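Local atomic coordinates of OxsB protein (Bacillus megaterium, PDB entry 5UL3), a protein that catalyses the oxidative ring contraction of dAMP to an oxetane aldehyde in oxetanocin A biosynthesis, using cobalamin, a [4Fe-4S] cluster and S-adenosylmethionine. Residues A[597-602]-A[685-690]; A[633-638]-A[663-668]; A[640-645]-A[652-657]. One frame throughout, in Å; residues are numbered along the deposited sequence. Where two conformers were deposited one is given.

Contact 1 of 3, residues A[597-602]-A[685-690]; sequences CQMWID and NILNVM
Met690 reaches from helix 683-709 to Trp600 and Met599 of helix 588-617, joining two helices of the C-terminal helical bundle. The short segments 597-602 and 685-690 run in roughly the same direction, with a crossing angle of -38°, and their axes come no closer than 11.4 Å, a separation that long side chains have to bridge. Met690 is the main bump. With chi1 at -174° its chain heads straight out from the helix as far as the sulfur, and the turn at chi3 then lays the thioether into the hollow between two successive residues of the other helix. On one side of that hollow stands the indole of Trp600, whose CE3 is 3.8 Å from Met690 CG; on the other is the base of Met599, where CB meets Met690 CE at 4.2 Å. The sulfur makes an oblique Met-aromatic contact, 5.3 Å from the centroid of the six-membered ring of Trp600. A second, smaller bump lies alongside. Leu687 sends CD2 toward Met599 SD, the two side chains crossing at about a right angle. Trp735 packs on both Met599 and Met690, and Met690 also touches Ala596 of helix 588-617. At the polar edge of the indole, Trp600 NE1 is hydrogen-bonded to Ser637 OG, while at the indole's root Met690 SD sits 3.9 Å from Trp600 CB.

Contact 2 of 3, residues A[633-638]-A[663-668]; sequences HREISH and RMHSME. With EDO (1,2-ethanediol), chain T; EDO (1,2-ethanediol), chain H.
Glu635 and His665 meet through a single carboxylate oxygen: Glu635 OE2 lies 3.2 Å from His665 CE1, a carbon of the imidazole. The carboxylate and ring planes are only 18° apart, yet OE2 approaches the ring obliquely. The same oxygen also touches a methyl, with Met664 CE 3.4 Å from Glu635 OE2, so one corner of the carboxylate rests near both the CE1 corner of the ring and a methyl, in close contacts that are not hydrogen bonds.

Those two partners are themselves packed together. Met664 CE lies over one face of the His665 ring, displaced toward its rim, where the bend at chi3 (62°) brings it. Glu635 comes from the opposite direction to Met664, leaving its helix in an extended line (chi1 -172°) that carries OE2 out to His665. Farther out, Phe661 meets the His665 ring edge-to-face, and a Schellman motif ends the helix just here, with Ser666 at positive phi as its C-prime residue.

Around the turn from Glu635, Arg634 grips a 1,2-ethanediol, probably from the crystallisation liquor, through NE to O1 and NH2 to O2, both 2.8 Å. A second ethanediol puts O1 at the edge of the His638 ring, 2.7 Å from ND1, while His638 NE2 is hydrogen-bonded to Glu494 OE2.

Within the C-terminal helical bundle this is a surface contact, joining helix 620-648 to the end of helix 652-664; from the same stretch of helix 620-648, Ile636 packs inward on Ile696 of helix 683-709 and Trp600 of helix 588-617.

Contact 3 of 3, residues A[640-645]-A[652-657]; sequences LLKYLV and KESQII
Lys642 carries this contact from helix 620-648, lying against Ser654 and Ile657 on one side of helix 652-664. The two helices follow each other in the chain and form a helical hairpin in the C-terminal bundle, their backbones coming nearest at Lys642 and Ser654, where the CA atoms are 7.6 Å apart.

The apolar part belongs to the last methylene of the lysine. Lys642 CE is 3.8 Å from Ile657 CD1 and 3.9 Å from Ile657 CG2, so the carbon sits against both branches of the isoleucine. The two side chains cross at about a right angle. Lys642 begins with CG anti to the backbone N (chi1 -167°) and stays nearly straight until chi4 (71°), which turns the amine aside after CE has reached the other helix. On the isoleucine, Phe639 and Glu494 also pack from outside the two segments.

The polar part across the contact goes through water. Lys642 NZ gives a 2.9 Å hydrogen bond to a water molecule, which lies 3.3 Å from Ser654 OG in a long bond of undecided direction. Direct approach is looser: Ser654 OG stays 3.9 Å from both CE and NZ of Lys642, and it has a further hydrogen-bond partner close by in the chain. At the start of the second helix, Asp651 OD1 accepts from Ser654 N.

The charged part lies beyond the pair, for Lys642 NZ forms a salt bridge with Glu494.

Chemically, then, the lysine divides its work. Its CE packs against Ile657, while its buried amine is satisfied by a carboxylate and a water, a setting that would probably help keep it protonated.

How the contacts relate
All three contacts lie in the C-terminal helical bundle, on the same side of the chain's centre and away from the cobalamin and the iron-sulfur cluster. Helices 588-617, 620-648, 652-664 and 683-709 follow in that order: contact 1 joins the first to the last, while contacts 2 and 3 both join the middle two. Contact 3 closes the shortest loop, contact 2 a wider one around it, and contact 1 encloses both. Centres of contacts 2 and 3 are about 12 Å apart, each about 16 Å from contact 1. Helix 620-648 connects them, its Leu640 packing on Trp600 and Met690. Contact 3 thus holds a local hairpin, while contact 1 unites segments 83 residues apart.

Contact 1 of 3, residues A[597-602]-A[685-690]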
loop_
_atom_site.group_PDB
_atom_site.type_symbol
_atom_site.label_atom_id
_atom_site.label_comp_id
_atom_site.label_asym_id
_atom_site.label_seq_id
_atom_site.Cartn_x
_atom_site.Cartn_y
_atom_site.Cartn_z
ATOM N N CYS A 597 22.101 -3.565 15.943
ATOM C CA CYS A 597 21.829 -3.286 14.535
ATOM C C CYS A 597 20.947 -2.054 14.377
ATOM O O CYS A 597 21.148 -1.261 13.449
ATOM C CB CYS A 597 21.200 -4.506 13.876
ATOM S SG CYS A 597 22.374 -5.850 13.595
ATOM N N GLN A 598 19.964 -1.866 15.267
ATOM C CA GLN A 598 19.220 -0.606 15.236
ATOM C C GLN A 598 20.136 0.585 15.501
ATOM O O GLN A 598 20.008 1.630 14.853
ATOM C CB GLN A 598 18.073 -0.610 16.244
ATOM C CG GLN A 598 17.265 0.675 16.181
ATOM C CD GLN A 598 16.521 0.797 14.859
ATOM O OE1 GLN A 598 15.745 -0.088 14.493
ATOM N NE2 GLN A 598 16.761 1.881 14.135
ATOM N N MET A 599 21.064 0.458 16.452
ATOM C CA MET A 599 21.980 1.567 16.704
ATOM C C MET A 599 22.889 1.813 15.503
ATOM O O MET A 599 23.217 2.961 15.187
ATOM C CB MET A 599 22.804 1.290 17.968
ATOM C CG MET A 599 21.944 1.200 19.214
ATOM S SD MET A 599 22.916 0.757 20.692
ATOM C CE MET A 599 23.274 2.371 21.333
ATOM N N TRP A 600 23.294 0.748 14.817
ATOM C CA TRP A 600 24.057 0.908 13.585
ATOM C C TRP A 600 23.260 1.722 12.574
ATOM O O TRP A 600 23.766 2.690 12.005
ATOM C CB TRP A 600 24.398 -0.465 13.011
ATOM C CG TRP A 600 25.098 -0.437 11.687
ATOM C CD1 TRP A 600 24.521 -0.547 10.441
ATOM C CD2 TRP A 600 26.510 -0.336 11.469
ATOM N NE1 TRP A 600 25.501 -0.514 9.467
ATOM C CE2 TRP A 600 26.726 -0.382 10.073
ATOM C CE3 TRP A 600 27.614 -0.216 12.317
ATOM C CZ2 TRP A 600 28.002 -0.303 9.514
ATOM C CZ3 TRP A 600 28.880 -0.148 11.757
ATOM C CH2 TRP A 600 29.064 -0.190 10.375
ATOM N N ILE A 601 22.004 1.337 12.353
ATOM C CA ILE A 601 21.155 2.061 11.406
ATOM C C ILE A 601 21.040 3.529 11.800
ATOM O O ILE A 601 21.210 4.429 10.969
ATOM C CB ILE A 601 19.778 1.384 11.313
ATOM C CG1 ILE A 601 19.933 0.050 10.584
ATOM C CG2 ILE A 601 18.767 2.332 10.633
ATOM C CD1 ILE A 601 18.774 -0.932 10.784
ATOM N N ASP A 602 20.764 3.796 13.081
ATOM C CA ASP A 602 20.626 5.178 13.532
ATOM C C ASP A 602 21.912 5.970 13.307
ATOM O O ASP A 602 21.865 7.157 12.955
ATOM C CB ASP A 602 20.240 5.210 15.015
ATOM C CG ASP A 602 18.829 4.678 15.277
ATOM O OD1 ASP A 602 18.066 4.466 14.312
ATOM O OD2 ASP A 602 18.485 4.472 16.462
ATOM N N ASN A 685 30.294 -5.757 25.248
ATOM C CA ASN A 685 31.197 -6.385 24.291
ATOM C C ASN A 685 30.688 -6.196 22.868
ATOM O O ASN A 685 31.472 -5.917 21.956
ATOM C CB ASN A 685 31.366 -7.873 24.601
ATOM C CG ASN A 685 32.455 -8.525 23.753
ATOM O OD1 ASN A 685 33.596 -8.054 23.705
ATOM N ND2 ASN A 685 32.103 -9.605 23.071
ATOM N N ILE A 686 29.377 -6.342 22.666
ATOM C CA ILE A 686 28.803 -6.184 21.332
ATOM C C ILE A 686 29.077 -4.778 20.797
ATOM O O ILE A 686 29.515 -4.613 19.651
ATOM C CB ILE A 686 27.301 -6.533 21.369
ATOM C CG1 ILE A 686 27.135 -8.047 21.451
ATOM C CG2 ILE A 686 26.555 -6.001 20.141
ATOM C CD1 ILE A 686 25.723 -8.505 21.782
ATOM N N LEU A 687 28.888 -3.755 21.633
ATOM C CA LEU A 687 29.189 -2.387 21.212
ATOM C C LEU A 687 30.660 -2.216 20.851
ATOM O O LEU A 687 30.988 -1.517 19.883
ATOM C CB LEU A 687 28.795 -1.397 22.303
ATOM C CG LEU A 687 27.311 -1.098 22.502
ATOM C CD1 LEU A 687 27.154 0.219 23.245
ATOM C CD2 LEU A 687 26.559 -1.063 21.176
ATOM N N ASN A 688 31.568 -2.817 21.633
ATOM C CA ASN A 688 32.993 -2.718 21.318
ATOM C C ASN A 688 33.303 -3.372 19.984
ATOM O O ASN A 688 34.140 -2.879 19.218
ATOM C CB ASN A 688 33.844 -3.384 22.408
ATOM C CG ASN A 688 34.025 -2.518 23.635
ATOM O OD1 ASN A 688 33.865 -1.296 23.589
ATOM N ND2 ASN A 688 34.375 -3.154 24.748
ATOM N N VAL A 689 32.664 -4.507 19.707
ATOM C CA VAL A 689 32.844 -5.179 18.426
ATOM C C VAL A 689 32.331 -4.292 17.297
ATOM O O VAL A 689 32.975 -4.160 16.248
ATOM C CB VAL A 689 32.133 -6.546 18.443
ATOM C CG1 VAL A 689 32.213 -7.226 17.084
ATOM C CG2 VAL A 689 32.726 -7.449 19.534
ATOM N N MET A 690 31.165 -3.671 17.498
ATOM C CA MET A 690 30.588 -2.821 16.457
ATOM C C MET A 690 31.413 -1.559 16.243
ATOM O O MET A 690 31.576 -1.112 15.103
ATOM C CB MET A 690 29.145 -2.471 16.810
ATOM C CG MET A 690 28.413 -1.708 15.712
ATOM S SD MET A 690 26.618 -1.736 15.914
ATOM C CE MET A 690 26.374 -0.797 17.421
#

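Contact 2 of 3, residues A[633-638]-A[663-668]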
loop_
_atom_site.group_PDB
_atom_site.type_symbol
_atom_site.label_atom_id
_atom_site.label_comp_id
_atom_site.label_asym_id
_atom_site.label_seq_id
_atom_site.Cartn_x
_atom_site.Cartn_y
_atom_site.Cartn_z
ATOM N N HIS A 633 27.803 0.523 1.463
ATOM C CA HIS A 633 27.149 0.607 2.767
ATOM C C HIS A 633 26.324 -0.641 3.064
ATOM O O HIS A 633 26.385 -1.188 4.173
ATOM C CB HIS A 633 26.258 1.843 2.814
ATOM C CG HIS A 633 25.316 1.871 3.975
ATOM N ND1 HIS A 633 23.948 1.800 3.825
ATOM C CD2 HIS A 633 25.544 1.976 5.305
ATOM C CE1 HIS A 633 23.376 1.857 5.016
ATOM N NE2 HIS A 633 24.324 1.967 5.929
ATOM N N ARG A 634 25.542 -1.099 2.084
ATOM C CA ARG A 634 24.734 -2.303 2.278
ATOM C C ARG A 634 25.618 -3.506 2.553
ATOM O O ARG A 634 25.322 -4.328 3.428
ATOM C CB ARG A 634 23.866 -2.547 1.042
ATOM C CG ARG A 634 23.038 -3.828 1.118
ATOM C CD ARG A 634 22.394 -4.120 -0.243
ATOM N NE ARG A 634 21.405 -3.116 -0.642
ATOM C CZ ARG A 634 20.110 -3.175 -0.344
ATOM N NH1 ARG A 634 19.612 -4.192 0.381
ATOM N NH2 ARG A 634 19.305 -2.219 -0.779
ATOM N N GLU A 635 26.703 -3.629 1.799
ATOM C CA GLU A 635 27.662 -4.702 2.004
ATOM C C GLU A 635 28.255 -4.644 3.411
ATOM O O GLU A 635 28.293 -5.651 4.130
ATOM C CB GLU A 635 28.732 -4.566 0.918
ATOM C CG GLU A 635 29.752 -5.646 0.776
ATOM C CD GLU A 635 30.627 -5.384 -0.441
ATOM O OE1 GLU A 635 30.123 -5.543 -1.572
ATOM O OE2 GLU A 635 31.793 -4.968 -0.271
ATOM N N ILE A 636 28.686 -3.454 3.839
ATOM C CA ILE A 636 29.258 -3.306 5.177
ATOM C C ILE A 636 28.218 -3.638 6.241
ATOM O O ILE A 636 28.532 -4.257 7.264
ATOM C CB ILE A 636 29.821 -1.883 5.375
ATOM C CG1 ILE A 636 30.968 -1.602 4.399
ATOM C CG2 ILE A 636 30.289 -1.686 6.815
ATOM C CD1 ILE A 636 31.372 -0.104 4.385
ATOM N N SER A 637 26.963 -3.238 6.013
ATOM C CA SER A 637 25.897 -3.530 6.970
ATOM C C SER A 637 25.601 -5.024 7.044
ATOM O O SER A 637 25.319 -5.547 8.129
ATOM C CB SER A 637 24.627 -2.758 6.600
ATOM O OG SER A 637 24.847 -1.357 6.700
ATOM N N HIS A 638 25.630 -5.724 5.907
ATOM C CA HIS A 638 25.419 -7.167 5.958
ATOM C C HIS A 638 26.523 -7.848 6.757
ATOM O O HIS A 638 26.260 -8.685 7.631
ATOM C CB HIS A 638 25.361 -7.773 4.558
ATOM C CG HIS A 638 25.369 -9.271 4.582
ATOM N ND1 HIS A 638 24.225 -10.011 4.794
ATOM C CD2 HIS A 638 26.385 -10.163 4.497
ATOM C CE1 HIS A 638 24.534 -11.298 4.814
ATOM N NE2 HIS A 638 25.838 -11.417 4.638
ATOM N N ARG A 663 40.065 -8.166 3.544
ATOM C CA ARG A 663 41.220 -8.020 2.666
ATOM C C ARG A 663 40.853 -7.251 1.404
ATOM O O ARG A 663 41.637 -6.428 0.920
ATOM C CB ARG A 663 41.792 -9.393 2.321
ATOM C CG ARG A 663 42.998 -9.346 1.404
ATOM C CD ARG A 663 43.592 -10.727 1.200
ATOM N NE ARG A 663 42.650 -11.636 0.552
ATOM C CZ ARG A 663 42.507 -11.748 -0.765
ATOM N NH1 ARG A 663 43.243 -11.002 -1.581
ATOM N NH2 ARG A 663 41.627 -12.603 -1.266
ATOM N N MET A 664 39.660 -7.495 0.863
ATOM C CA MET A 664 39.195 -6.728 -0.287
ATOM C C MET A 664 39.091 -5.240 0.022
ATOM O O MET A 664 39.190 -4.419 -0.896
ATOM C CB MET A 664 37.842 -7.263 -0.753
ATOM C CG MET A 664 37.333 -6.649 -2.043
ATOM S SD MET A 664 35.594 -7.029 -2.335
ATOM C CE MET A 664 34.832 -6.240 -0.918
ATOM N N HIS A 665 38.912 -4.874 1.292
ATOM C CA HIS A 665 38.791 -3.478 1.697
ATOM C C HIS A 665 40.012 -2.966 2.451
ATOM O O HIS A 665 39.987 -1.834 2.944
ATOM C CB HIS A 665 37.531 -3.284 2.544
ATOM C CG HIS A 665 36.272 -3.246 1.736
ATOM N ND1 HIS A 665 35.037 -3.556 2.263
ATOM C CD2 HIS A 665 36.060 -2.941 0.433
ATOM C CE1 HIS A 665 34.118 -3.443 1.320
ATOM N NE2 HIS A 665 34.712 -3.072 0.202
ATOM N N SER A 666 41.072 -3.769 2.556
ATOM C CA SER A 666 42.305 -3.365 3.231
ATOM C C SER A 666 42.041 -2.995 4.690
ATOM O O SER A 666 42.486 -1.958 5.183
ATOM C CB SER A 666 42.982 -2.210 2.490
ATOM O OG SER A 666 42.966 -2.434 1.095
ATOM N N MET A 667 41.307 -3.860 5.386
ATOM C CA MET A 667 41.012 -3.650 6.798
ATOM C C MET A 667 41.217 -4.947 7.575
ATOM O O MET A 667 40.473 -5.259 8.510
ATOM C CB MET A 667 39.595 -3.111 6.995
ATOM C CG MET A 667 39.318 -1.779 6.298
ATOM S SD MET A 667 40.128 -0.343 7.058
ATOM C CE MET A 667 39.490 -0.425 8.735
ATOM N N GLU A 668 42.252 -5.705 7.205
ATOM C CA GLU A 668 42.517 -7.000 7.824
ATOM C C GLU A 668 42.813 -6.896 9.317
ATOM O O GLU A 668 42.614 -7.876 10.044
ATOM C CB GLU A 668 43.686 -7.684 7.111
ATOM C CG GLU A 668 43.554 -7.747 5.593
ATOM C CD GLU A 668 44.087 -6.506 4.890
ATOM O OE1 GLU A 668 44.053 -5.405 5.482
ATOM O OE2 GLU A 668 44.548 -6.635 3.735
HETATM C C1 EDO T . 22.216 -0.204 -3.226
HETATM O O1 EDO T . 22.352 -1.577 -2.825
HETATM C C2 EDO T . 20.753 0.184 -3.190
HETATM O O2 EDO T . 20.323 0.181 -1.833
HETATM C C1 EDO H . 21.146 -8.707 5.994
HETATM O O1 EDO H . 21.763 -9.028 4.741
HETATM C C2 EDO H . 19.642 -8.580 5.739
HETATM O O2 EDO H . 18.989 -8.364 6.984
#

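Contact 3 of 3, residues A[640-645]-A[652-657]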
loop_
_atom_site.group_PDB
_atom_site.type_symbol
_atom_site.label_atom_id
_atom_site.label_comp_id
_atom_site.label_asym_id
_atom_site.label_seq_id
_atom_site.Cartn_x
_atom_site.Cartn_y
_atom_site.Cartn_z
ATOM N N LEU A 640 28.528 -6.654 8.923
ATOM C CA LEU A 640 28.498 -6.310 10.338
ATOM C C LEU A 640 27.884 -7.436 11.157
ATOM O O LEU A 640 28.459 -7.878 12.160
ATOM C CB LEU A 640 27.708 -5.027 10.562
ATOM C CG LEU A 640 27.270 -4.839 12.014
ATOM C CD1 LEU A 640 28.476 -4.457 12.936
ATOM C CD2 LEU A 640 26.147 -3.819 12.121
ATOM N N LEU A 641 26.696 -7.903 10.755
ATOM C CA LEU A 641 26.047 -8.966 11.512
ATOM C C LEU A 641 26.847 -10.262 11.452
ATOM O O LEU A 641 26.940 -10.988 12.450
ATOM C CB LEU A 641 24.622 -9.193 11.010
ATOM C CG LEU A 641 23.854 -10.227 11.824
ATOM C CD1 LEU A 641 23.949 -9.886 13.304
ATOM C CD2 LEU A 641 22.392 -10.259 11.365
ATOM N N LYS A 642 27.430 -10.578 10.293
ATOM C CA LYS A 642 28.265 -11.769 10.214
ATOM C C LYS A 642 29.458 -11.645 11.156
ATOM O O LYS A 642 29.839 -12.616 11.823
ATOM C CB LYS A 642 28.722 -12.002 8.774
ATOM C CG LYS A 642 29.339 -13.366 8.538
ATOM C CD LYS A 642 29.677 -13.572 7.072
ATOM C CE LYS A 642 29.784 -15.055 6.714
ATOM N NZ LYS A 642 28.482 -15.826 6.692
ATOM N N TYR A 643 30.005 -10.436 11.270
ATOM C CA TYR A 643 31.119 -10.177 12.175
ATOM C C TYR A 643 30.696 -10.297 13.636
ATOM O O TYR A 643 31.427 -10.875 14.452
ATOM C CB TYR A 643 31.679 -8.792 11.873
ATOM C CG TYR A 643 32.900 -8.380 12.662
ATOM C CD1 TYR A 643 34.122 -9.004 12.464
ATOM C CD2 TYR A 643 32.834 -7.337 13.566
ATOM C CE1 TYR A 643 35.253 -8.607 13.176
ATOM C CE2 TYR A 643 33.960 -6.926 14.278
ATOM C CZ TYR A 643 35.159 -7.568 14.082
ATOM O OH TYR A 643 36.262 -7.159 14.800
ATOM N N LEU A 644 29.526 -9.753 13.991
ATOM C CA LEU A 644 29.037 -9.888 15.363
ATOM C C LEU A 644 28.797 -11.351 15.731
ATOM O O LEU A 644 29.171 -11.791 16.827
ATOM C CB LEU A 644 27.760 -9.066 15.554
ATOM C CG LEU A 644 27.908 -7.539 15.505
ATOM C CD1 LEU A 644 26.539 -6.853 15.468
ATOM C CD2 LEU A 644 28.696 -7.059 16.698
ATOM N N VAL A 645 28.179 -12.121 14.831
ATOM C CA VAL A 645 27.909 -13.532 15.105
ATOM C C VAL A 645 29.217 -14.316 15.173
ATOM O O VAL A 645 29.366 -15.242 15.984
ATOM C CB VAL A 645 26.949 -14.113 14.046
ATOM C CG1 VAL A 645 26.811 -15.648 14.191
ATOM C CG2 VAL A 645 25.580 -13.457 14.156
ATOM N N LYS A 652 35.113 -21.782 10.920
ATOM C CA LYS A 652 36.176 -21.570 9.937
ATOM C C LYS A 652 35.636 -20.999 8.634
ATOM O O LYS A 652 36.308 -20.187 7.985
ATOM C CB LYS A 652 36.919 -22.878 9.665
ATOM C CG LYS A 652 37.859 -23.310 10.776
ATOM C CD LYS A 652 38.470 -24.670 10.473
ATOM C CE LYS A 652 39.279 -25.192 11.651
ATOM N NZ LYS A 652 39.744 -26.589 11.414
ATOM N N GLU A 653 34.439 -21.424 8.225
ATOM C CA GLU A 653 33.857 -20.933 6.979
ATOM C C GLU A 653 33.606 -19.430 7.046
ATOM O O GLU A 653 33.949 -18.684 6.118
ATOM C CB GLU A 653 32.557 -21.681 6.675
ATOM C CG GLU A 653 32.740 -23.137 6.264
ATOM C CD GLU A 653 32.286 -24.121 7.333
ATOM O OE1 GLU A 653 31.906 -23.678 8.440
ATOM O OE2 GLU A 653 32.308 -25.343 7.061
ATOM N N SER A 654 33.008 -18.966 8.144
ATOM C CA SER A 654 32.773 -17.536 8.299
ATOM C C SER A 654 34.078 -16.768 8.446
ATOM O O SER A 654 34.172 -15.623 7.989
ATOM C CB SER A 654 31.867 -17.279 9.499
ATOM O OG SER A 654 30.591 -17.871 9.297
ATOM N N GLN A 655 35.085 -17.378 9.079
ATOM C CA GLN A 655 36.392 -16.739 9.206
ATOM C C GLN A 655 36.974 -16.406 7.837
ATOM O O GLN A 655 37.511 -15.312 7.631
ATOM C CB GLN A 655 37.336 -17.653 9.998
ATOM C CG GLN A 655 38.737 -17.105 10.227
ATOM C CD GLN A 655 39.582 -17.994 11.138
ATOM O OE1 GLN A 655 39.241 -19.149 11.396
ATOM N NE2 GLN A 655 40.685 -17.449 11.631
ATOM N N ILE A 656 36.854 -17.331 6.886
ATOM C CA ILE A 656 37.379 -17.106 5.541
ATOM C C ILE A 656 36.634 -15.966 4.860
ATOM O O ILE A 656 37.247 -15.036 4.321
ATOM C CB ILE A 656 37.301 -18.403 4.717
ATOM C CG1 ILE A 656 38.252 -19.455 5.297
ATOM C CG2 ILE A 656 37.598 -18.119 3.245
ATOM C CD1 ILE A 656 38.055 -20.847 4.725
ATOM N N ILE A 657 35.298 -16.022 4.879
ATOM C CA ILE A 657 34.491 -15.005 4.207
ATOM C C ILE A 657 34.808 -13.623 4.766
ATOM O O ILE A 657 35.051 -12.672 4.015
ATOM C CB ILE A 657 32.992 -15.337 4.337
ATOM C CG1 ILE A 657 32.697 -16.702 3.720
ATOM C CG2 ILE A 657 32.146 -14.258 3.655
ATOM C CD1 ILE A 657 31.285 -17.189 3.957
HETATM O O HOH W 1 27.634 -16.504 9.366
#